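Aminotransferase class-III (Sphaerobacter thermophilus DSM 20745, PDB 6K8H) is a class-III aminotransferase (omega-transaminase) of the PLP-dependent aminotransferase clan, whose two-chain assembly binds (5-hydroxy-4,6-dimethylpyridin-3-yl)methyl dihydrogen phosphate. Local coordinates at residues 123-128 with 317-322; 252-257 with 273-278; 286-291 with 321-326. All blocks are in the same frame, centred on the assembly; numbering follows the deposited sequence.

Contact 1 of 3, residues 123-128 with 317-322; sequences FTNSGT and TFNANP. With PLR ((5-hydroxy-4,6-dimethylpyridin-3-yl)methyl dihydrogen phosphate), chain D; PLR ((5-hydroxy-4,6-dimethylpyridin-3-yl)methyl dihydrogen phosphate), chain C.
Phe-318, Asn-319 and Ala-320 lie against Phe-123 and Asn-125 in the buried subunit interface of this class-III aminotransferase. Just before them, Thr-317 faces PLR (chain C): its backbone N and its hydroxyl both bind O1P, with OG1 2.7 Å from that oxygen. The same phosphate is bound by the backbone N atoms of Gly-127 and Thr-128 of the second subunit. Phe-318 begins a type II turn that ends at Asn-321. Phe-318 CB sits 3.3 Å from Asn-125 OD1, while its ring leads away from 123-128 and takes Thr-317 CG2 over one face. Phe-318 O accepts from both Asn-321 N and, in the carbonyl plane, Asn-321 ND2, which fixes the turn. The CG of Asn-319 stands beside its own backbone N (chi1 -66°); the Asn-319 and Asn-125 side chains cross at about a right angle, with their amide planes 42° apart. Asn-125 ND2 gives Asn-319 OD1 a weak bond, 2.9 Å long but bent to 125°. Ala-320 N reaches strand 120-124 through water: it donates to the water oxygen at 2.9 Å, and the water donates to Thr-124 O at 2.7 Å. Ala-320 CB touches the Phe-123 ring at CD2, 4.2 Å away. Beyond this strand, Ser-126 caps helix 127-142, whose Gly-127 N and Thr-128 N bind the phosphate of PLR (chain D). With the direct amide bond weak, the water bridge and apolar packing share the work, and donors to two different PLR phosphates make this contact a link between both sites.

Contact 2 of 3, residues 252-257 with 273-278; sequences LIFDEV and VTPDLT. With PLR ((5-hydroxy-4,6-dimethylpyridin-3-yl)methyl dihydrogen phosphate), chain D.
Strands 251-255 and 277-281 run parallel, Ile-253 beside Leu-277 and Phe-254 beside Thr-278, joined by Phe-254 N to Leu-277 O (2.9 Å) and Leu-277 N to Leu-252 O (3.1 Å). They are the two strands of a beta-alpha-beta unit, connected through helix 266-271, inside the large mixed sheet of the aminotransferase fold. At the start of the pair Leu-252 O also accepts from Asp-276 N (2.8 Å). Asp-276 turns its carboxylate back, and OD2, through the anti lone pair, takes the N-H of Leu-252 at 2.7 Å in a nearly straight bond (175°). Arg-242 of helix 235-248 forms a salt bridge with the same oxygen. On one face of the sheet Ile-253 CG1 lies alongside Leu-277 CB, the two side chains pointing the same way under helix 127-142. On the other face Pro-275 sits over the Phe-254 ring in a CH-pi contact: CB is 3.8 Å from the ring centroid and 19° off its normal. The far end of that ring, CZ, meets Val-273 CG1 at 3.8 Å, and Leu-238 of helix 235-248 packs on both residues. Further along, Glu-256 CG touches Thr-278 CG2 with its aliphatic part; Gln-268 bonds to the polar ends of both, and Ser-259 to the glutamate. At the end of the strand, Asp-255 OD1 accepts from Val-257 N in an Asx turn. With CG opposite the backbone N (chi1 -180°), the Asp-255 carboxylate extends to the ring of PLR (chain D), OD2 lying 2.7 Å from N1.

Contact 3 of 3, residues 286-291 with 321-326; sequences GGFPVG and NPVTMV
The N-terminal turn of helix 322-334, capped by Asn-321, presents Val-323 and Thr-324 to Phe-288, Pro-289 and Val-290 of the loop that leads into strand 291-295 of the large sheet. The N-cap is well formed: Asn-321 OD1 accepts from Thr-324 N at 2.9 Å in a nearly straight bond (176°), although the donor approaches from above the carbonyl plane. The other end of the amide returns to the same residue, ND2 donating a hydrogen bond to Thr-324 OG1 at 3.0 Å. Asn-321 and Thr-324 thus hold each other by two bonds. Val-323 extends CG1 over one face of the Phe-288 ring, displaced toward the rim; this CH-pi contact places CG1 4.0 Å from the ring centroid and 22° off the normal. Phe-288 also packs on Val-87 of helix 81-91. The second subunit takes part as well: its Val-95 meets Phe-288, and its own Phe-288 meets Val-323, so the dimer interface runs through this spot. Thr-324 fits against the backbone of the loop. Its hydroxyl stands beside its own backbone N (chi1 -60°), which sends OG1 toward Pro-289 O, 3.1 Å away, and leaves the methyl for the neighbouring valine. Phe-288 CB also lies 3.7 Å from Thr-324 OG1. The methyl branch packs against both the carbonyl and the valine: Thr-324 CG2 lies 3.2 Å from Pro-289 O and 3.5 Å from Val-290 CB.

All three contacts are buried, but only contacts 1 and 3 touch the second subunit. Those two are close neighbours, their centres about 7 Å apart; they share Asn-321 and Pro-322, and Thr-124 N probably bonds to Gly-291 O between them. Contact 2 lies within the large sheet of one chain, nested along the sequence inside the loop closed by contact 1, and meets it where Val-257 CG2 packs on Gly-127 CA, 4.0 Å away. Regular strand bonding with a carboxylate brace marks contact 2, whereas the interface loops rely on amides and water in contact 1, and on helix capping and apolar packing in contact 3. PLR (chain D) touches contacts 1 and 2 through different parts, phosphate and ring.

Contact 1 of 3, residues 123-128 with 317-322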
loop_
_atom_site.group_PDB
_atom_site.type_symbol
_atom_site.label_atom_id
_atom_site.label_comp_id
_atom_site.label_asym_id
_atom_site.label_seq_id
_atom_site.Cartn_x
_atom_site.Cartn_y
_atom_site.Cartn_z
ATOM N N PHE B 123 3.543 8.873 6.534
ATOM C CA PHE B 123 3.437 8.426 5.152
ATOM C C PHE B 123 3.177 6.924 5.086
ATOM O O PHE B 123 3.658 6.150 5.926
ATOM C CB PHE B 123 4.705 8.778 4.371
ATOM C CG PHE B 123 4.971 10.250 4.319
ATOM C CD1 PHE B 123 4.301 11.047 3.405
ATOM C CD2 PHE B 123 5.841 10.844 5.215
ATOM C CE1 PHE B 123 4.514 12.410 3.367
ATOM C CE2 PHE B 123 6.061 12.214 5.184
ATOM C CZ PHE B 123 5.393 12.997 4.264
ATOM N N THR B 124 2.383 6.531 4.090
ATOM C CA THR B 124 2.060 5.144 3.797
ATOM C C THR B 124 2.404 4.881 2.335
ATOM O O THR B 124 2.966 5.757 1.667
ATOM C CB THR B 124 0.582 4.866 4.058
ATOM O OG1 THR B 124 -0.192 5.600 3.104
ATOM C CG2 THR B 124 0.176 5.296 5.482
ATOM N N ASN B 125 2.049 3.706 1.818
ATOM C CA ASN B 125 2.397 3.348 0.450
ATOM C C ASN B 125 1.217 3.401 -0.513
ATOM O O ASN B 125 1.378 3.037 -1.689
ATOM C CB ASN B 125 3.054 1.970 0.438
ATOM C CG ASN B 125 4.241 1.926 1.359
ATOM O OD1 ASN B 125 5.269 2.534 1.066
ATOM N ND2 ASN B 125 4.086 1.285 2.513
ATOM N N SER B 126 0.044 3.843 -0.054
ATOM C CA SER B 126 -1.132 3.937 -0.911
ATOM C C SER B 126 -2.165 4.796 -0.198
ATOM O O SER B 126 -2.121 4.960 1.029
ATOM C CB SER B 126 -1.707 2.571 -1.263
ATOM O OG SER B 126 -2.134 1.929 -0.094
ATOM N N GLY B 127 -3.091 5.350 -0.986
ATOM C CA GLY B 127 -4.248 6.001 -0.395
ATOM C C GLY B 127 -5.108 5.030 0.391
ATOM O O GLY B 127 -5.691 5.385 1.417
ATOM N N THR B 128 -5.211 3.789 -0.097
ATOM C CA THR B 128 -5.875 2.733 0.660
ATOM C C THR B 128 -5.264 2.580 2.043
ATOM O O THR B 128 -5.984 2.486 3.049
ATOM C CB THR B 128 -5.780 1.415 -0.096
ATOM O OG1 THR B 128 -6.620 1.485 -1.238
ATOM C CG2 THR B 128 -6.215 0.236 0.816
ATOM N N THR B 317 7.465 -1.213 5.156
ATOM C CA THR B 317 8.845 -1.321 4.629
ATOM C C THR B 317 9.204 -0.120 3.757
ATOM O O THR B 317 10.317 0.384 3.917
ATOM C CB THR B 317 8.974 -2.586 3.775
ATOM O OG1 THR B 317 8.752 -3.715 4.616
ATOM C CG2 THR B 317 10.307 -2.689 3.069
ATOM N N PHE B 318 8.274 0.319 2.910
ATOM C CA PHE B 318 8.545 1.433 1.966
ATOM C C PHE B 318 7.963 2.765 2.446
ATOM O O PHE B 318 8.004 3.723 1.669
ATOM C CB PHE B 318 8.178 1.014 0.545
ATOM C CG PHE B 318 9.100 -0.067 0.048
ATOM C CD1 PHE B 318 10.418 0.223 -0.254
ATOM C CD2 PHE B 318 8.679 -1.381 -0.034
ATOM C CE1 PHE B 318 11.287 -0.768 -0.680
ATOM C CE2 PHE B 318 9.546 -2.370 -0.468
ATOM C CZ PHE B 318 10.843 -2.061 -0.792
ATOM N N ASN B 319 7.477 2.823 3.687
ATOM C CA ASN B 319 6.931 4.111 4.174
ATOM C C ASN B 319 8.045 5.159 4.102
ATOM O O ASN B 319 9.142 4.888 4.588
ATOM C CB ASN B 319 6.514 4.053 5.648
ATOM C CG ASN B 319 5.354 3.126 5.941
ATOM O OD1 ASN B 319 4.851 2.458 5.055
ATOM N ND2 ASN B 319 4.919 3.100 7.187
ATOM N N ALA B 320 7.733 6.306 3.508
ATOM C CA ALA B 320 8.647 7.449 3.473
ATOM C C ALA B 320 9.976 7.099 2.800
ATOM O O ALA B 320 11.016 7.669 3.126
ATOM C CB ALA B 320 8.884 8.018 4.878
ATOM N N ASN B 321 9.956 6.177 1.839
ATOM C CA ASN B 321 11.173 5.900 1.098
ATOM C C ASN B 321 11.627 7.177 0.389
ATOM O O ASN B 321 10.803 8.019 0.017
ATOM C CB ASN B 321 10.960 4.765 0.103
ATOM C CG ASN B 321 10.133 5.188 -1.092
ATOM O OD1 ASN B 321 10.663 5.730 -2.062
ATOM N ND2 ASN B 321 8.824 4.948 -1.028
ATOM N N PRO B 322 12.936 7.386 0.260
ATOM C CA PRO B 322 13.414 8.685 -0.246
ATOM C C PRO B 322 13.015 8.977 -1.685
ATOM O O PRO B 322 12.889 10.149 -2.048
ATOM C CB PRO B 322 14.937 8.579 -0.095
ATOM C CG PRO B 322 15.122 7.599 1.036
ATOM C CD PRO B 322 14.015 6.591 0.864
HETATM N N1 PLR D . -9.609 7.597 -1.659
HETATM C C2 PLR D . -9.987 8.195 -2.783
HETATM C C2A PLR D . -10.969 9.319 -2.715
HETATM C C3 PLR D . -9.452 7.789 -4.014
HETATM O O3 PLR D . -9.851 8.426 -5.132
HETATM C C4 PLR D . -8.520 6.733 -4.052
HETATM C C4A PLR D . -7.949 6.305 -5.330
HETATM C C5 PLR D . -8.137 6.131 -2.849
HETATM C C6 PLR D . -8.720 6.583 -1.697
HETATM C C5A PLR D . -7.166 4.981 -2.815
HETATM O O4P PLR D . -5.786 5.328 -3.144
HETATM P P PLR D . -4.818 4.201 -3.762
HETATM O O1P PLR D . -4.882 3.058 -2.801
HETATM O O2P PLR D . -5.385 3.851 -5.089
HETATM O O3P PLR D . -3.458 4.813 -3.861
HETATM N N1 PLR C . 4.540 -10.059 5.932
HETATM C C2 PLR C . 5.787 -10.283 6.337
HETATM C C2A PLR C . 6.198 -11.677 6.681
HETATM C C3 PLR C . 6.705 -9.228 6.426
HETATM O O3 PLR C . 7.959 -9.499 6.840
HETATM C C4 PLR C . 6.295 -7.921 6.093
HETATM C C4A PLR C . 7.253 -6.814 6.167
HETATM C C5 PLR C . 4.977 -7.722 5.664
HETATM C C6 PLR C . 4.147 -8.808 5.612
HETATM C C5A PLR C . 4.463 -6.355 5.309
HETATM O O4P PLR C . 5.049 -5.794 4.094
HETATM P P PLR C . 5.098 -4.193 3.947
HETATM O O1P PLR C . 6.036 -3.693 5.004
HETATM O O2P PLR C . 5.592 -3.917 2.566
HETATM O O3P PLR C . 3.692 -3.747 4.186
HETATM O O HOH W 1 5.563 6.586 1.675
#

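Contact 2 of 3, residues 252-257 with 273-278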
loop_
_atom_site.group_PDB
_atom_site.type_symbol
_atom_site.label_atom_id
_atom_site.label_comp_id
_atom_site.label_asym_id
_atom_site.label_seq_id
_atom_site.Cartn_x
_atom_site.Cartn_y
_atom_site.Cartn_z
ATOM N N LEU B 252 -13.473 13.118 12.816
ATOM C CA LEU B 252 -13.864 13.445 11.446
ATOM C C LEU B 252 -12.644 13.292 10.537
ATOM O O LEU B 252 -11.637 14.002 10.700
ATOM C CB LEU B 252 -14.449 14.858 11.373
ATOM C CG LEU B 252 -14.895 15.407 10.003
ATOM C CD1 LEU B 252 -15.913 14.496 9.301
ATOM C CD2 LEU B 252 -15.470 16.812 10.170
ATOM N N ILE B 253 -12.726 12.348 9.596
ATOM C CA ILE B 253 -11.655 12.066 8.647
ATOM C C ILE B 253 -12.087 12.542 7.262
ATOM O O ILE B 253 -13.078 12.048 6.713
ATOM C CB ILE B 253 -11.316 10.568 8.596
ATOM C CG1 ILE B 253 -10.949 10.020 9.982
ATOM C CG2 ILE B 253 -10.180 10.325 7.614
ATOM C CD1 ILE B 253 -10.855 8.528 9.998
ATOM N N PHE B 254 -11.316 13.448 6.673
ATOM C CA PHE B 254 -11.487 13.794 5.267
ATOM C C PHE B 254 -10.636 12.867 4.410
ATOM O O PHE B 254 -9.454 12.667 4.696
ATOM C CB PHE B 254 -11.087 15.243 4.987
ATOM C CG PHE B 254 -12.145 16.249 5.351
ATOM C CD1 PHE B 254 -13.224 15.889 6.142
ATOM C CD2 PHE B 254 -12.044 17.563 4.913
ATOM C CE1 PHE B 254 -14.187 16.811 6.499
ATOM C CE2 PHE B 254 -13.013 18.498 5.253
ATOM C CZ PHE B 254 -14.091 18.118 6.045
ATOM N N ASP B 255 -11.242 12.300 3.368
ATOM C CA ASP B 255 -10.509 11.561 2.341
ATOM C C ASP B 255 -10.221 12.542 1.214
ATOM O O ASP B 255 -11.086 12.802 0.371
ATOM C CB ASP B 255 -11.310 10.358 1.851
ATOM C CG ASP B 255 -10.579 9.553 0.777
ATOM O OD1 ASP B 255 -9.554 10.034 0.243
ATOM O OD2 ASP B 255 -11.033 8.428 0.457
ATOM N N GLU B 256 -9.007 13.102 1.205
ATOM C CA GLU B 256 -8.566 14.002 0.147
ATOM C C GLU B 256 -7.546 13.345 -0.776
ATOM O O GLU B 256 -6.700 14.031 -1.352
ATOM C CB GLU B 256 -8.001 15.299 0.731
ATOM C CG GLU B 256 -9.016 16.095 1.562
ATOM C CD GLU B 256 -9.003 17.601 1.254
ATOM O OE1 GLU B 256 -8.910 17.986 0.060
ATOM O OE2 GLU B 256 -9.096 18.393 2.213
ATOM N N VAL B 257 -7.602 12.017 -0.920
ATOM C CA VAL B 257 -6.638 11.342 -1.787
ATOM C C VAL B 257 -6.705 11.916 -3.200
ATOM O O VAL B 257 -5.673 12.095 -3.859
ATOM C CB VAL B 257 -6.864 9.817 -1.761
ATOM C CG1 VAL B 257 -6.015 9.123 -2.824
ATOM C CG2 VAL B 257 -6.513 9.260 -0.380
ATOM N N VAL B 273 -13.721 23.872 6.600
ATOM C CA VAL B 273 -13.999 22.947 7.692
ATOM C C VAL B 273 -12.714 22.209 8.051
ATOM O O VAL B 273 -11.991 21.747 7.163
ATOM C CB VAL B 273 -15.120 21.955 7.324
ATOM C CG1 VAL B 273 -15.275 20.893 8.398
ATOM C CG2 VAL B 273 -16.446 22.702 7.122
ATOM N N THR B 274 -12.433 22.097 9.358
ATOM C CA THR B 274 -11.189 21.525 9.856
ATOM C C THR B 274 -11.441 20.097 10.316
ATOM O O THR B 274 -12.010 19.900 11.403
ATOM C CB THR B 274 -10.641 22.358 11.019
ATOM O OG1 THR B 274 -10.589 23.745 10.650
ATOM C CG2 THR B 274 -9.254 21.874 11.424
ATOM N N PRO B 275 -11.029 19.083 9.566
ATOM C CA PRO B 275 -11.209 17.704 10.029
ATOM C C PRO B 275 -10.194 17.381 11.119
ATOM O O PRO B 275 -9.236 18.120 11.358
ATOM C CB PRO B 275 -10.969 16.856 8.774
ATOM C CG PRO B 275 -10.076 17.723 7.901
ATOM C CD PRO B 275 -10.440 19.157 8.216
ATOM N N ASP B 276 -10.426 16.256 11.785
ATOM C CA ASP B 276 -9.463 15.784 12.771
ATOM C C ASP B 276 -8.311 15.058 12.094
ATOM O O ASP B 276 -7.150 15.198 12.509
ATOM C CB ASP B 276 -10.171 14.886 13.785
ATOM C CG ASP B 276 -11.314 15.611 14.485
ATOM O OD1 ASP B 276 -11.041 16.627 15.170
ATOM O OD2 ASP B 276 -12.479 15.188 14.322
ATOM N N LEU B 277 -8.620 14.287 11.053
ATOM C CA LEU B 277 -7.618 13.612 10.242
ATOM C C LEU B 277 -7.938 13.819 8.774
ATOM O O LEU B 277 -9.087 14.050 8.392
ATOM C CB LEU B 277 -7.547 12.098 10.516
ATOM C CG LEU B 277 -7.123 11.648 11.918
ATOM C CD1 LEU B 277 -7.223 10.145 12.038
ATOM C CD2 LEU B 277 -5.720 12.126 12.279
ATOM N N THR B 278 -6.900 13.706 7.953
ATOM C CA THR B 278 -6.999 13.722 6.502
ATOM C C THR B 278 -6.159 12.581 5.943
ATOM O O THR B 278 -5.002 12.403 6.343
ATOM C CB THR B 278 -6.525 15.054 5.917
ATOM O OG1 THR B 278 -7.250 16.137 6.510
ATOM C CG2 THR B 278 -6.784 15.083 4.423
HETATM N N1 PLR D . -9.609 7.597 -1.659
HETATM C C2 PLR D . -9.987 8.195 -2.783
HETATM C C2A PLR D . -10.969 9.319 -2.715
HETATM C C3 PLR D . -9.452 7.789 -4.014
HETATM O O3 PLR D . -9.851 8.426 -5.132
HETATM C C4 PLR D . -8.520 6.733 -4.052
HETATM C C4A PLR D . -7.949 6.305 -5.330
HETATM C C5 PLR D . -8.137 6.131 -2.849
HETATM C C6 PLR D . -8.720 6.583 -1.697
HETATM C C5A PLR D . -7.166 4.981 -2.815
HETATM O O4P PLR D . -5.786 5.328 -3.144
HETATM P P PLR D . -4.818 4.201 -3.762
HETATM O O1P PLR D . -4.882 3.058 -2.801
HETATM O O2P PLR D . -5.385 3.851 -5.089
HETATM O O3P PLR D . -3.458 4.813 -3.861
#

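Contact 3 of 3, residues 286-291 with 321-326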
loop_
_atom_site.group_PDB
_atom_site.type_symbol
_atom_site.label_atom_id
_atom_site.label_comp_id
_atom_site.label_asym_id
_atom_site.label_seq_id
_atom_site.Cartn_x
_atom_site.Cartn_y
_atom_site.Cartn_z
ATOM N N GLY B 286 4.503 12.581 -6.482
ATOM C CA GLY B 286 5.192 12.862 -7.734
ATOM C C GLY B 286 5.092 11.784 -8.794
ATOM O O GLY B 286 5.929 11.745 -9.700
ATOM N N GLY B 287 4.110 10.887 -8.692
ATOM C CA GLY B 287 3.988 9.751 -9.589
ATOM C C GLY B 287 4.453 8.433 -9.004
ATOM O O GLY B 287 4.349 7.403 -9.674
ATOM N N PHE B 288 4.929 8.422 -7.774
ATOM C CA PHE B 288 5.425 7.217 -7.144
ATOM C C PHE B 288 4.460 6.770 -6.060
ATOM O O PHE B 288 3.656 7.573 -5.578
ATOM C CB PHE B 288 6.825 7.481 -6.572
ATOM C CG PHE B 288 7.869 7.677 -7.645
ATOM C CD1 PHE B 288 8.024 8.909 -8.263
ATOM C CD2 PHE B 288 8.665 6.619 -8.062
ATOM C CE1 PHE B 288 8.971 9.084 -9.275
ATOM C CE2 PHE B 288 9.615 6.796 -9.068
ATOM C CZ PHE B 288 9.765 8.023 -9.670
ATOM N N PRO B 289 4.468 5.484 -5.689
ATOM C CA PRO B 289 3.470 4.988 -4.730
ATOM C C PRO B 289 3.568 5.734 -3.404
ATOM O O PRO B 289 4.657 5.968 -2.882
ATOM C CB PRO B 289 3.819 3.501 -4.586
ATOM C CG PRO B 289 4.588 3.158 -5.829
ATOM C CD PRO B 289 5.360 4.402 -6.154
ATOM N N VAL B 290 2.414 6.119 -2.867
ATOM C CA VAL B 290 2.394 7.034 -1.730
ATOM C C VAL B 290 1.011 7.090 -1.102
ATOM O O VAL B 290 -0.011 6.902 -1.777
ATOM C CB VAL B 290 2.821 8.446 -2.166
ATOM C CG1 VAL B 290 1.762 9.037 -3.077
ATOM C CG2 VAL B 290 3.104 9.351 -0.958
ATOM N N GLY B 291 0.982 7.358 0.199
ATOM C CA GLY B 291 -0.201 7.841 0.884
ATOM C C GLY B 291 0.264 8.591 2.113
ATOM O O GLY B 291 1.449 8.598 2.453
ATOM N N ASN B 321 9.956 6.177 1.839
ATOM C CA ASN B 321 11.173 5.900 1.098
ATOM C C ASN B 321 11.627 7.177 0.389
ATOM O O ASN B 321 10.803 8.019 0.017
ATOM C CB ASN B 321 10.960 4.765 0.103
ATOM C CG ASN B 321 10.133 5.188 -1.092
ATOM O OD1 ASN B 321 10.663 5.730 -2.062
ATOM N ND2 ASN B 321 8.824 4.948 -1.028
ATOM N N PRO B 322 12.936 7.386 0.260
ATOM C CA PRO B 322 13.414 8.685 -0.246
ATOM C C PRO B 322 13.015 8.977 -1.685
ATOM O O PRO B 322 12.889 10.149 -2.048
ATOM C CB PRO B 322 14.937 8.579 -0.095
ATOM C CG PRO B 322 15.122 7.599 1.036
ATOM C CD PRO B 322 14.015 6.591 0.864
ATOM N N VAL B 323 12.808 7.974 -2.529
ATOM C CA VAL B 323 12.389 8.292 -3.887
ATOM C C VAL B 323 11.020 8.962 -3.874
ATOM O O VAL B 323 10.839 10.042 -4.445
ATOM C CB VAL B 323 12.413 7.043 -4.778
ATOM C CG1 VAL B 323 11.818 7.381 -6.128
ATOM C CG2 VAL B 323 13.849 6.567 -4.928
ATOM N N THR B 324 10.035 8.328 -3.230
ATOM C CA THR B 324 8.710 8.934 -3.130
ATOM C C THR B 324 8.763 10.288 -2.434
ATOM O O THR B 324 8.077 11.229 -2.847
ATOM C CB THR B 324 7.757 8.002 -2.386
ATOM O OG1 THR B 324 7.654 6.761 -3.087
ATOM C CG2 THR B 324 6.349 8.642 -2.240
ATOM N N MET B 325 9.594 10.420 -1.394
ATOM C CA MET B 325 9.644 11.683 -0.658
ATOM C C MET B 325 10.208 12.805 -1.519
ATOM O O MET B 325 9.683 13.921 -1.512
ATOM C CB MET B 325 10.472 11.519 0.619
ATOM C CG MET B 325 9.862 10.542 1.620
ATOM S SD MET B 325 8.268 11.048 2.317
ATOM C CE MET B 325 7.109 10.256 1.187
ATOM N N VAL B 326 11.269 12.517 -2.280
ATOM C CA VAL B 326 11.891 13.515 -3.139
ATOM C C VAL B 326 10.980 13.871 -4.314
ATOM O O VAL B 326 10.807 15.051 -4.652
ATOM C CB VAL B 326 13.270 12.998 -3.582
ATOM C CG1 VAL B 326 13.757 13.733 -4.785
ATOM C CG2 VAL B 326 14.275 13.128 -2.410
#